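Local coordinates for NAD nucleotidase (Haemophilus influenzae, PDB 3ZTV), which degrades NAD to adenosine and nicotinamide riboside in the periplasm, acting as both pyrophosphatase and 5'-nucleotidase, at residues P467-E478 against S565-T573. Residues are numbered along the deposited sequence; the frame is centred on the assembly and turned at random.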
loop_
_atom_site.group_PDB
_atom_site.type_symbol
_atom_site.label_atom_id
_atom_site.label_comp_id
_atom_site.label_asym_id
_atom_site.label_seq_id
_atom_site.Cartn_x
_atom_site.Cartn_y
_atom_site.Cartn_z
ATOM N N PRO A 467 -5.848 -6.559 41.050
ATOM C CA PRO A 467 -6.212 -6.814 39.652
ATOM C C PRO A 467 -6.963 -8.121 39.406
ATOM O O PRO A 467 -6.644 -9.154 40.000
ATOM C CB PRO A 467 -4.849 -6.879 38.963
ATOM C CG PRO A 467 -3.972 -7.527 39.994
ATOM C CD PRO A 467 -4.466 -6.993 41.336
ATOM N N TYR A 468 -7.953 -8.057 38.526
ATOM C CA TYR A 468 -8.662 -9.239 38.043
ATOM C C TYR A 468 -8.737 -9.121 36.531
ATOM O O TYR A 468 -8.820 -8.011 35.998
ATOM C CB TYR A 468 -10.081 -9.313 38.612
ATOM C CG TYR A 468 -10.162 -9.484 40.115
ATOM C CD1 TYR A 468 -9.979 -8.403 40.973
ATOM C CD2 TYR A 468 -10.436 -10.726 40.678
ATOM C CE1 TYR A 468 -10.062 -8.557 42.349
ATOM C CE2 TYR A 468 -10.517 -10.887 42.057
ATOM C CZ TYR A 468 -10.329 -9.800 42.886
ATOM O OH TYR A 468 -10.412 -9.939 44.260
ATOM N N GLY A 469 -8.713 -10.251 35.835
ATOM C CA GLY A 469 -8.659 -10.243 34.384
ATOM C C GLY A 469 -9.646 -11.146 33.667
ATOM O O GLY A 469 -10.300 -12.011 34.264
ATOM N N ALA A 470 -9.753 -10.907 32.364
ATOM C CA ALA A 470 -10.511 -11.755 31.459
ATOM C C ALA A 470 -9.554 -12.210 30.365
ATOM O O ALA A 470 -8.783 -11.409 29.848
ATOM C CB ALA A 470 -11.674 -10.987 30.857
ATOM N N GLY A 471 -9.592 -13.495 30.017
ATOM C CA GLY A 471 -8.628 -14.045 29.073
ATOM C C GLY A 471 -7.261 -14.267 29.703
ATOM O O GLY A 471 -6.321 -14.722 29.038
ATOM N N ILE A 472 -7.150 -13.918 30.984
ATOM C CA ILE A 472 -5.950 -14.158 31.782
ATOM C C ILE A 472 -6.397 -14.584 33.169
ATOM O O ILE A 472 -7.381 -14.068 33.693
ATOM C CB ILE A 472 -5.034 -12.907 31.871
ATOM C CG1 ILE A 472 -3.730 -13.244 32.604
ATOM C CG2 ILE A 472 -5.770 -11.744 32.534
ATOM C CD1 ILE A 472 -2.629 -12.199 32.466
ATOM N N ARG A 473 -5.694 -15.552 33.749
ATOM C CA ARG A 473 -5.985 -15.993 35.104
ATOM C C ARG A 473 -4.665 -16.282 35.792
ATOM O O ARG A 473 -3.681 -16.625 35.134
ATOM C CB ARG A 473 -6.902 -17.223 35.104
ATOM C CG ARG A 473 -6.292 -18.475 34.504
ATOM C CD ARG A 473 -7.336 -19.571 34.363
ATOM N NE ARG A 473 -6.741 -20.831 33.924
ATOM C CZ ARG A 473 -7.441 -21.879 33.499
ATOM N NH1 ARG A 473 -8.764 -21.817 33.442
ATOM N NH2 ARG A 473 -6.815 -22.989 33.126
ATOM N N TYR A 474 -4.629 -16.115 37.108
ATOM C CA TYR A 474 -3.371 -16.287 37.814
ATOM C C TYR A 474 -3.564 -16.757 39.249
ATOM O O TYR A 474 -4.647 -16.626 39.828
ATOM C CB TYR A 474 -2.530 -14.993 37.765
ATOM C CG TYR A 474 -3.086 -13.857 38.598
ATOM C CD1 TYR A 474 -4.004 -12.952 38.070
ATOM C CD2 TYR A 474 -2.689 -13.688 39.919
ATOM C CE1 TYR A 474 -4.513 -11.907 38.849
ATOM C CE2 TYR A 474 -3.189 -12.652 40.701
ATOM C CZ TYR A 474 -4.101 -11.768 40.165
ATOM O OH TYR A 474 -4.591 -10.753 40.967
ATOM N N GLU A 475 -2.499 -17.346 39.784
ATOM C CA GLU A 475 -2.407 -17.674 41.197
ATOM C C GLU A 475 -1.262 -16.857 41.769
ATOM O O GLU A 475 -0.236 -16.651 41.113
ATOM C CB GLU A 475 -2.137 -19.171 41.408
ATOM C CG GLU A 475 -1.971 -19.556 42.883
ATOM C CD GLU A 475 -1.888 -21.054 43.125
ATOM O OE1 GLU A 475 -2.152 -21.843 42.192
ATOM O OE2 GLU A 475 -1.556 -21.436 44.269
ATOM N N ALA A 476 -1.448 -16.381 42.993
ATOM C CA ALA A 476 -0.435 -15.565 43.650
ATOM C C ALA A 476 -0.462 -15.796 45.155
ATOM O O ALA A 476 -1.484 -16.204 45.707
ATOM C CB ALA A 476 -0.655 -14.085 43.333
ATOM N N ASN A 477 0.669 -15.536 45.806
ATOM C CA ASN A 477 0.763 -15.597 47.263
ATOM C C ASN A 477 0.820 -14.192 47.844
ATOM O O ASN A 477 1.449 -13.307 47.265
ATOM C CB ASN A 477 2.028 -16.339 47.698
ATOM C CG ASN A 477 2.039 -17.790 47.272
ATOM O OD1 ASN A 477 1.007 -18.459 47.270
ATOM N ND2 ASN A 477 3.217 -18.283 46.898
ATOM N N GLU A 478 0.196 -13.984 48.998
ATOM C CA GLU A 478 0.289 -12.687 49.659
ATOM C C GLU A 478 1.731 -12.373 50.040
ATOM O O GLU A 478 2.180 -11.233 49.927
ATOM C CB GLU A 478 -0.604 -12.632 50.899
ATOM C CG GLU A 478 -0.540 -11.295 51.629
ATOM C CD GLU A 478 -1.655 -11.114 52.638
ATOM O OE1 GLU A 478 -2.408 -12.078 52.889
ATOM O OE2 GLU A 478 -1.780 -9.995 53.182
ATOM N N SER A 565 -13.399 -15.737 39.871
ATOM C CA SER A 565 -12.864 -14.424 39.536
ATOM C C SER A 565 -11.592 -14.457 38.689
ATOM O O SER A 565 -10.977 -13.413 38.472
ATOM C CB SER A 565 -12.556 -13.670 40.822
ATOM O OG SER A 565 -11.501 -14.321 41.512
ATOM N N ASN A 566 -11.187 -15.641 38.225
ATOM C CA ASN A 566 -9.925 -15.800 37.486
ATOM C C ASN A 566 -8.686 -15.493 38.338
ATOM O O ASN A 566 -7.597 -15.245 37.811
ATOM C CB ASN A 566 -9.896 -14.956 36.197
ATOM C CG ASN A 566 -10.650 -15.603 35.042
ATOM O OD1 ASN A 566 -10.973 -14.940 34.046
ATOM N ND2 ASN A 566 -10.928 -16.899 35.159
ATOM N N VAL A 567 -8.856 -15.499 39.656
ATOM C CA VAL A 567 -7.749 -15.266 40.575
ATOM C C VAL A 567 -7.771 -16.262 41.733
ATOM O O VAL A 567 -8.801 -16.436 42.395
ATOM C CB VAL A 567 -7.777 -13.836 41.165
ATOM C CG1 VAL A 567 -6.662 -13.673 42.182
ATOM C CG2 VAL A 567 -7.649 -12.802 40.055
ATOM N N LYS A 568 -6.637 -16.919 41.961
ATOM C CA LYS A 568 -6.445 -17.698 43.181
ATOM C C LYS A 568 -5.388 -17.003 44.018
ATOM O O LYS A 568 -4.213 -16.973 43.657
ATOM C CB LYS A 568 -6.026 -19.145 42.897
ATOM C CG LYS A 568 -5.802 -19.952 44.182
ATOM C CD LYS A 568 -5.632 -21.446 43.937
ATOM C CE LYS A 568 -5.365 -22.170 45.251
ATOM N NZ LYS A 568 -5.350 -23.651 45.099
ATOM N N PHE A 569 -5.815 -16.434 45.138
ATOM C CA PHE A 569 -4.921 -15.668 45.987
ATOM C C PHE A 569 -4.746 -16.365 47.330
ATOM O O PHE A 569 -5.707 -16.544 48.083
ATOM C CB PHE A 569 -5.459 -14.245 46.182
ATOM C CG PHE A 569 -4.544 -13.349 46.971
ATOM C CD1 PHE A 569 -3.336 -12.933 46.438
ATOM C CD2 PHE A 569 -4.892 -12.914 48.242
ATOM C CE1 PHE A 569 -2.485 -12.112 47.153
ATOM C CE2 PHE A 569 -4.040 -12.088 48.967
ATOM C CZ PHE A 569 -2.840 -11.684 48.419
ATOM N N ASN A 570 -3.513 -16.767 47.613
ATOM C CA ASN A 570 -3.210 -17.470 48.849
ATOM C C ASN A 570 -2.828 -16.461 49.925
ATOM O O ASN A 570 -1.713 -15.950 49.936
ATOM C CB ASN A 570 -2.086 -18.484 48.619
ATOM C CG ASN A 570 -2.372 -19.426 47.455
ATOM O OD1 ASN A 570 -1.529 -19.629 46.579
ATOM N ND2 ASN A 570 -3.570 -20.006 47.444
ATOM N N ALA A 571 -3.769 -16.154 50.812
ATOM C CA ALA A 571 -3.543 -15.159 51.852
ATOM C C ALA A 571 -2.569 -15.692 52.896
ATOM O O ALA A 571 -2.537 -16.892 53.166
ATOM C CB ALA A 571 -4.856 -14.759 52.502
ATOM N N SER A 572 -1.769 -14.803 53.471
ATOM C CA SER A 572 -0.804 -15.211 54.484
ATOM C C SER A 572 -1.533 -15.599 55.767
ATOM O O SER A 572 -2.418 -14.877 56.231
ATOM C CB SER A 572 0.207 -14.098 54.753
ATOM O OG SER A 572 -0.438 -12.934 55.233
ATOM N N THR A 573 -1.170 -16.749 56.327
ATOM C CA THR A 573 -1.828 -17.251 57.529
ATOM C C THR A 573 -0.826 -17.878 58.491
ATOM O O THR A 573 0.242 -18.335 58.081
ATOM C CB THR A 573 -2.914 -18.289 57.185
ATOM O OG1 THR A 573 -2.305 -19.444 56.593
ATOM C CG2 THR A 573 -3.930 -17.703 56.209
HETATM O O HOH W 1 -7.247 -12.700 36.324
HETATM O O HOH W 2 -3.013 -24.064 44.091
#
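Tyr-474 and Val-567 start a parallel ladder in which Tyr-474 N donates to Asn-566 O (3.2 Å) and Tyr-474 O accepts from Lys-568 N. Ala-476 repeats the pattern: its N gives to Lys-568 O, and its O takes Asn-570 N at 2.8 Å in an almost straight bond (177°). Glu-478 N closes the ladder on Asn-570 O. Asn-566 O has a second donor, a water that also donates to Ile-472 O and weakly accepts from Gly-469 N, tying together the turn between strands 467-470 and 472-477. Strand 567-570, near the C-terminus, is the edge of a four-stranded mixed sheet in the C-terminal domain of this 5'-nucleotidase; strand 487-493 pairs with the other side of 472-477. On the face of Tyr-474, Val-567 and Phe-569, Val-567 CG2 wedges between two tyrosines, 3.5 Å from both Tyr-468 CD2 and Tyr-474 CE1. With CG held between backbone N and carbonyl carbon (chi1 70°), the Tyr-474 ring folds back so that its OH donates to Pro-467 O, 2.8 Å away. Tyr-468 OH is hydrogen-bonded to the backbone O of Arg-373 and N of Ser-385, Ser-565 OG to the backbone O of Glu-383. Phe-569 CZ packs on Glu-478 CB. On the other face the extended chains of Glu-475 and Lys-568 run side by side; a water accepts from Lys-568 NZ (2.6 Å) and donates weakly to Glu-475 OE2. Glu-478 splits its carboxylate: OE1 receives Ser-572 N at 2.9 Å from the anti side, 34° out of plane, plus a weak bond from Ser-572 OG, while OE2 forms a salt bridge with Lys-377.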